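Phage integrase (Pectobacterium atrosepticum, PDB 3JU0) probably binds DNA at arm-type sites through this N-terminal domain of the integrase, as part of phage-type DNA integration and recombination. Local coordinates at residues 25-30 against 37-42; 60-65 against 90-95. One frame throughout, in Å; residues are numbered along the deposited sequence.

Contact 1: residues 25-30 against 37-42; sequences GMHLLV and YWRLSY
The methyl CD1 of L28 sits over one face of the W38 indole, 3.5 Å from the centroid of its six-membered ring and only 5° off the ring normal, a well-centred CH-pi contact. L28 reaches it with CG anti to its backbone N (chi1 -175°). M26 approaches the same ring obliquely, its SD 5.4 Å from the six-membered centroid in a Met-aromatic contact; the bend at chi3 (77°) turns CE toward W38 CE3. With L40, whose CD1 lies against the G25 carbonyl, these side chains form the buried, tightly packed face of an antiparallel hairpin.

Backbone pairing gives the register: H27 with R39 and L29 with Y37 are hydrogen-bonded pairs, each closed by two N-H···O=C bonds, whereas M26–L40 and L28–W38 are non-hydrogen-bonded pairs. A further bond, S41 N to G25 O at 2.8 Å, continues the pairing one residue before strand 26-30, at the end of the hairpin away from its turn.

The other face, partly exposed, is looser. R39 CB lies over the H27 imidazole, 3.8 Å from its centroid, and L29 CB meets Y37 CB at 4.1 Å. The arginine chain then bends at chi2 and departs from H27, so that R39 NH1 reaches the carbonyl O of its own neighbour W38 at 2.9 Å, from above the carbonyl plane.

These are the two central strands of the four-stranded sheet: 18-23 pairs with 26-30, and 47-56 with 36-44. Helix 61-76 covers the W38 face through L61 and A64, while W38 NE1 bonds to V59 O.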
loop_
_atom_site.group_PDB
_atom_site.type_symbol
_atom_site.label_atom_id
_atom_site.label_comp_id
_atom_site.label_asym_id
_atom_site.label_seq_id
_atom_site.Cartn_x
_atom_site.Cartn_y
_atom_site.Cartn_z
ATOM N N GLY A 25 -5.935 -2.963 -7.041
ATOM C CA GLY A 25 -5.066 -1.833 -7.308
ATOM C C GLY A 25 -3.873 -1.761 -6.386
ATOM O O GLY A 25 -3.009 -0.935 -6.591
ATOM N N MET A 26 -3.878 -2.589 -5.355
ATOM C CA MET A 26 -2.742 -2.524 -4.369
ATOM C C MET A 26 -1.646 -3.512 -4.653
ATOM O O MET A 26 -1.901 -4.663 -5.040
ATOM C CB MET A 26 -3.236 -2.695 -2.952
ATOM C CG MET A 26 -2.174 -2.286 -1.972
ATOM S SD MET A 26 -2.693 -2.425 -0.263
ATOM C CE MET A 26 -2.595 -4.201 0.029
ATOM N N HIS A 27 -0.418 -3.080 -4.461
ATOM C CA HIS A 27 0.731 -3.970 -4.643
ATOM C C HIS A 27 1.775 -3.627 -3.608
ATOM O O HIS A 27 1.805 -2.536 -3.030
ATOM C CB HIS A 27 1.341 -3.890 -6.020
ATOM C CG HIS A 27 1.824 -2.556 -6.468
ATOM N ND1 HIS A 27 3.120 -2.101 -6.312
ATOM C CD2 HIS A 27 1.189 -1.616 -7.182
ATOM C CE1 HIS A 27 3.239 -0.899 -6.866
ATOM N NE2 HIS A 27 2.088 -0.598 -7.421
ATOM N N LEU A 28 2.655 -4.599 -3.372
ATOM C CA LEU A 28 3.913 -4.366 -2.651
ATOM C C LEU A 28 5.019 -4.152 -3.687
ATOM O O LEU A 28 5.219 -4.960 -4.563
ATOM C CB LEU A 28 4.209 -5.581 -1.780
ATOM C CG LEU A 28 5.411 -5.483 -0.853
ATOM C CD1 LEU A 28 4.994 -4.602 0.312
ATOM C CD2 LEU A 28 5.852 -6.842 -0.432
ATOM N N LEU A 29 5.759 -3.072 -3.547
ATOM C CA LEU A 29 6.943 -2.796 -4.317
ATOM C C LEU A 29 8.129 -3.267 -3.516
ATOM O O LEU A 29 8.381 -2.776 -2.389
ATOM C CB LEU A 29 7.028 -1.298 -4.651
ATOM C CG LEU A 29 8.182 -0.908 -5.578
ATOM C CD1 LEU A 29 7.913 -1.432 -7.065
ATOM C CD2 LEU A 29 8.314 0.577 -5.566
ATOM N N VAL A 30 8.865 -4.223 -4.079
ATOM C CA VAL A 30 10.039 -4.790 -3.432
ATOM C C VAL A 30 11.241 -4.164 -4.149
ATOM O O VAL A 30 11.461 -4.394 -5.360
ATOM C CB VAL A 30 10.089 -6.312 -3.571
ATOM C CG1 VAL A 30 11.288 -6.924 -2.854
ATOM C CG2 VAL A 30 8.822 -6.929 -3.013
ATOM N N TYR A 37 7.488 -1.368 -0.112
ATOM C CA TYR A 37 6.586 -0.251 -0.137
ATOM C C TYR A 37 5.193 -0.688 -0.514
ATOM O O TYR A 37 5.027 -1.341 -1.518
ATOM C CB TYR A 37 7.022 0.851 -1.156
ATOM C CG TYR A 37 8.407 1.374 -0.987
ATOM C CD1 TYR A 37 9.494 0.708 -1.508
ATOM C CD2 TYR A 37 8.638 2.584 -0.390
ATOM C CE1 TYR A 37 10.778 1.180 -1.383
ATOM C CE2 TYR A 37 9.934 3.064 -0.233
ATOM C CZ TYR A 37 11.025 2.363 -0.677
ATOM O OH TYR A 37 12.318 2.895 -0.580
ATOM N N TRP A 38 4.183 -0.285 0.252
ATOM C CA TRP A 38 2.785 -0.518 -0.161
ATOM C C TRP A 38 2.333 0.642 -1.032
ATOM O O TRP A 38 2.508 1.814 -0.686
ATOM C CB TRP A 38 1.867 -0.587 1.022
ATOM C CG TRP A 38 2.148 -1.713 1.973
ATOM C CD1 TRP A 38 2.693 -1.614 3.210
ATOM C CD2 TRP A 38 1.940 -3.090 1.720
ATOM N NE1 TRP A 38 2.776 -2.861 3.777
ATOM C CE2 TRP A 38 2.304 -3.791 2.885
ATOM C CE3 TRP A 38 1.445 -3.809 0.623
ATOM C CZ2 TRP A 38 2.257 -5.210 2.963
ATOM C CZ3 TRP A 38 1.364 -5.221 0.739
ATOM C CH2 TRP A 38 1.743 -5.873 1.903
ATOM N N ARG A 39 1.725 0.282 -2.146
ATOM C CA ARG A 39 1.253 1.269 -3.137
ATOM C C ARG A 39 -0.124 0.934 -3.638
ATOM O O ARG A 39 -0.444 -0.239 -3.837
ATOM C CB ARG A 39 2.180 1.320 -4.349
ATOM C CG ARG A 39 3.532 1.916 -4.095
ATOM C CD ARG A 39 3.941 1.987 -2.772
ATOM N NE ARG A 39 4.830 3.145 -2.686
ATOM C CZ ARG A 39 5.221 3.762 -1.576
ATOM N NH1 ARG A 39 4.812 3.454 -0.245
ATOM N NH2 ARG A 39 6.041 4.720 -1.839
ATOM N N LEU A 40 -0.882 1.979 -3.931
ATOM C CA LEU A 40 -2.209 1.808 -4.542
ATOM C C LEU A 40 -2.258 2.560 -5.879
ATOM O O LEU A 40 -2.029 3.796 -5.956
ATOM C CB LEU A 40 -3.320 2.354 -3.628
ATOM C CG LEU A 40 -4.729 2.330 -4.214
ATOM C CD1 LEU A 40 -5.165 0.877 -4.387
ATOM C CD2 LEU A 40 -5.694 3.077 -3.368
ATOM N N SER A 41 -2.606 1.849 -6.942
ATOM C CA SER A 41 -2.874 2.487 -8.228
ATOM C C SER A 41 -4.345 2.879 -8.276
ATOM O O SER A 41 -5.245 2.063 -7.927
ATOM C CB SER A 41 -2.514 1.482 -9.305
ATOM O OG SER A 41 -2.769 1.993 -10.605
ATOM N N TYR A 42 -4.604 4.103 -8.712
ATOM C CA TYR A 42 -5.999 4.589 -8.785
ATOM C C TYR A 42 -6.103 5.615 -9.880
ATOM O O TYR A 42 -5.061 6.173 -10.343
ATOM C CB TYR A 42 -6.404 5.188 -7.443
ATOM C CG TYR A 42 -5.717 6.420 -7.013
ATOM C CD1 TYR A 42 -4.412 6.403 -6.451
ATOM C CD2 TYR A 42 -6.298 7.675 -7.213
ATOM C CE1 TYR A 42 -3.824 7.531 -6.080
ATOM C CE2 TYR A 42 -5.704 8.781 -6.790
ATOM C CZ TYR A 42 -4.439 8.735 -6.229
ATOM O OH TYR A 42 -3.793 9.937 -5.857
#

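Contact 2: residues 60-65 against 90-95; sequences SLADAR and KTIQEK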
loop_
_atom_site.group_PDB
_atom_site.type_symbol
_atom_site.label_atom_id
_atom_site.label_comp_id
_atom_site.label_asym_id
_atom_site.label_seq_id
_atom_site.Cartn_x
_atom_site.Cartn_y
_atom_site.Cartn_z
ATOM N N SER A 60 1.697 -3.604 8.140
ATOM C CA SER A 60 1.489 -5.003 7.768
ATOM C C SER A 60 0.586 -5.148 6.552
ATOM O O SER A 60 0.003 -4.172 6.100
ATOM C CB SER A 60 0.818 -5.780 8.860
ATOM O OG SER A 60 -0.512 -5.382 9.117
ATOM N N LEU A 61 0.468 -6.332 6.032
ATOM C CA LEU A 61 -0.462 -6.580 4.948
ATOM C C LEU A 61 -1.910 -6.231 5.327
ATOM O O LEU A 61 -2.604 -5.540 4.574
ATOM C CB LEU A 61 -0.349 -8.077 4.550
ATOM C CG LEU A 61 -1.378 -8.578 3.522
ATOM C CD1 LEU A 61 -1.375 -7.834 2.197
ATOM C CD2 LEU A 61 -1.203 -10.074 3.229
ATOM N N ALA A 62 -2.320 -6.629 6.513
ATOM C CA ALA A 62 -3.643 -6.233 7.007
ATOM C C ALA A 62 -3.799 -4.727 7.112
ATOM O O ALA A 62 -4.858 -4.148 6.749
ATOM C CB ALA A 62 -3.952 -6.900 8.303
ATOM N N ASP A 63 -2.792 -4.056 7.661
ATOM C CA ASP A 63 -2.802 -2.625 7.747
ATOM C C ASP A 63 -2.892 -1.953 6.344
ATOM O O ASP A 63 -3.633 -0.994 6.125
ATOM C CB ASP A 63 -1.537 -2.103 8.398
ATOM C CG ASP A 63 -1.328 -2.479 9.847
ATOM O OD1 ASP A 63 -2.312 -2.519 10.627
ATOM O OD2 ASP A 63 -0.079 -2.599 10.209
ATOM N N ALA A 64 -2.168 -2.488 5.385
ATOM C CA ALA A 64 -2.151 -1.976 4.047
ATOM C C ALA A 64 -3.529 -2.114 3.378
ATOM O O ALA A 64 -3.995 -1.190 2.746
ATOM C CB ALA A 64 -1.104 -2.646 3.212
ATOM N N ARG A 65 -4.175 -3.247 3.579
ATOM C CA ARG A 65 -5.552 -3.462 3.073
ATOM C C ARG A 65 -6.499 -2.477 3.734
ATOM O O ARG A 65 -7.402 -1.961 3.043
ATOM C CB ARG A 65 -5.988 -4.919 3.229
ATOM C CG ARG A 65 -5.230 -5.880 2.398
ATOM C CD ARG A 65 -5.564 -7.305 2.675
ATOM N NE ARG A 65 -4.950 -8.197 1.724
ATOM C CZ ARG A 65 -4.719 -9.479 1.949
ATOM N NH1 ARG A 65 -5.007 -10.014 3.114
ATOM N NH2 ARG A 65 -4.159 -10.183 1.010
ATOM N N LYS A 90 -4.144 4.372 12.165
ATOM C CA LYS A 90 -3.322 3.648 13.139
ATOM C C LYS A 90 -3.185 2.205 12.725
ATOM O O LYS A 90 -4.140 1.568 12.206
ATOM C CB LYS A 90 -3.932 3.726 14.547
ATOM C CG LYS A 90 -4.012 5.124 15.069
ATOM N N THR A 91 -2.007 1.650 12.949
ATOM C CA THR A 91 -1.778 0.272 12.568
ATOM C C THR A 91 -2.217 -0.674 13.668
ATOM O O THR A 91 -2.491 -0.269 14.805
ATOM C CB THR A 91 -0.299 -0.019 12.305
ATOM O OG1 THR A 91 0.434 0.206 13.529
ATOM C CG2 THR A 91 0.248 0.815 11.187
ATOM N N ILE A 92 -2.318 -1.933 13.330
ATOM C CA ILE A 92 -2.820 -2.883 14.314
ATOM C C ILE A 92 -1.925 -2.880 15.571
ATOM O O ILE A 92 -2.435 -2.843 16.728
ATOM C CB ILE A 92 -2.989 -4.304 13.708
ATOM C CG1 ILE A 92 -4.109 -4.352 12.653
ATOM C CG2 ILE A 92 -3.245 -5.266 14.860
ATOM C CD1 ILE A 92 -4.065 -5.572 11.747
ATOM N N GLN A 93 -0.601 -2.901 15.362
ATOM C CA GLN A 93 0.377 -2.774 16.453
ATOM C C GLN A 93 0.326 -1.474 17.237
ATOM O O GLN A 93 0.518 -1.488 18.461
ATOM C CB GLN A 93 1.797 -2.863 15.933
ATOM N N GLU A 94 0.169 -0.357 16.532
ATOM C CA GLU A 94 0.033 0.916 17.193
ATOM C C GLU A 94 -1.162 0.835 18.107
ATOM O O GLU A 94 -1.120 1.380 19.205
ATOM C CB GLU A 94 -0.109 2.052 16.171
ATOM C CG GLU A 94 1.256 2.442 15.600
ATOM C CD GLU A 94 1.154 3.369 14.427
ATOM O OE1 GLU A 94 -0.013 3.709 14.055
ATOM O OE2 GLU A 94 2.242 3.735 13.903
ATOM N N LYS A 95 -2.216 0.132 17.673
ATOM C CA LYS A 95 -3.420 -0.077 18.496
ATOM C C LYS A 95 -3.085 -0.740 19.829
ATOM O O LYS A 95 -3.531 -0.327 20.901
ATOM C CB LYS A 95 -4.405 -0.963 17.730
ATOM C CG LYS A 95 -5.310 -0.180 16.792
ATOM C CD LYS A 95 -4.579 1.001 16.171
HETATM O O HOH W 1 0.548 -3.539 12.584
HETATM O O HOH W 2 -4.756 -1.202 10.555
#
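D63 and T91 bring the two backbones to a CA-CA distance of 5.7 Å, where the first turn of helix 61-76 meets the N-terminal end of the short helix 92-95, and the backbone N of I92 donates to D63 OD1 at 2.8 Å with an N-H···O angle of 155°. That donor meets OD1 on the syn side, 19° out of the carboxylate plane. The other oxygen, OD2, lies 3.3 Å from T91 CB and also accepts the N-H of S60, on its anti side. With CG beside its own backbone N (chi1 -65°), D63 can turn its carboxylate back to S60 while still reaching I92.

Both helix starts are closed by capping boxes. In the first, D63 N returns a bond to S60 OG at 3.0 Å; in the second, T91 OG1 accepts from E94 N, and T91 N donates to E94 OE1 from above that carboxylate plane. D63 therefore serves its own cap and also takes a main-chain N-H from the start of the other helix, whose N-terminal end would be expected to favour the negative charge of D63. Water 1 adds a bridge, donating to D63 OD2 and accepting from Q93 N.

I92 runs past the carboxylate, CG1 3.3 Å from D63 OD1, and its CD1 makes the apolar contact with A62 CB, at 3.7 Å, between two exposed residues.

How the contacts relate
Contacts 1 and 2 follow one another along the chain, with centres about 15 Å apart, and meet through the first turns of helix 61-76. One side of that segment packs on the sheet: A64 CB lies 3.4 Å from W38 CD2, L61 CA is 3.6 Å from W38 CZ2, and M26 SD is 3.5 Å from A64 O. A62 and D63 instead point toward 90-95. Segment 60-65 thus lies between the central hairpin and the short helix 92-95 near the C-terminal end of the modelled chain, joined to the former by apolar packing and to the latter chiefly by polar bonds. With no DNA in the model, this geometry describes domain architecture and leaves the DNA contacts undecided.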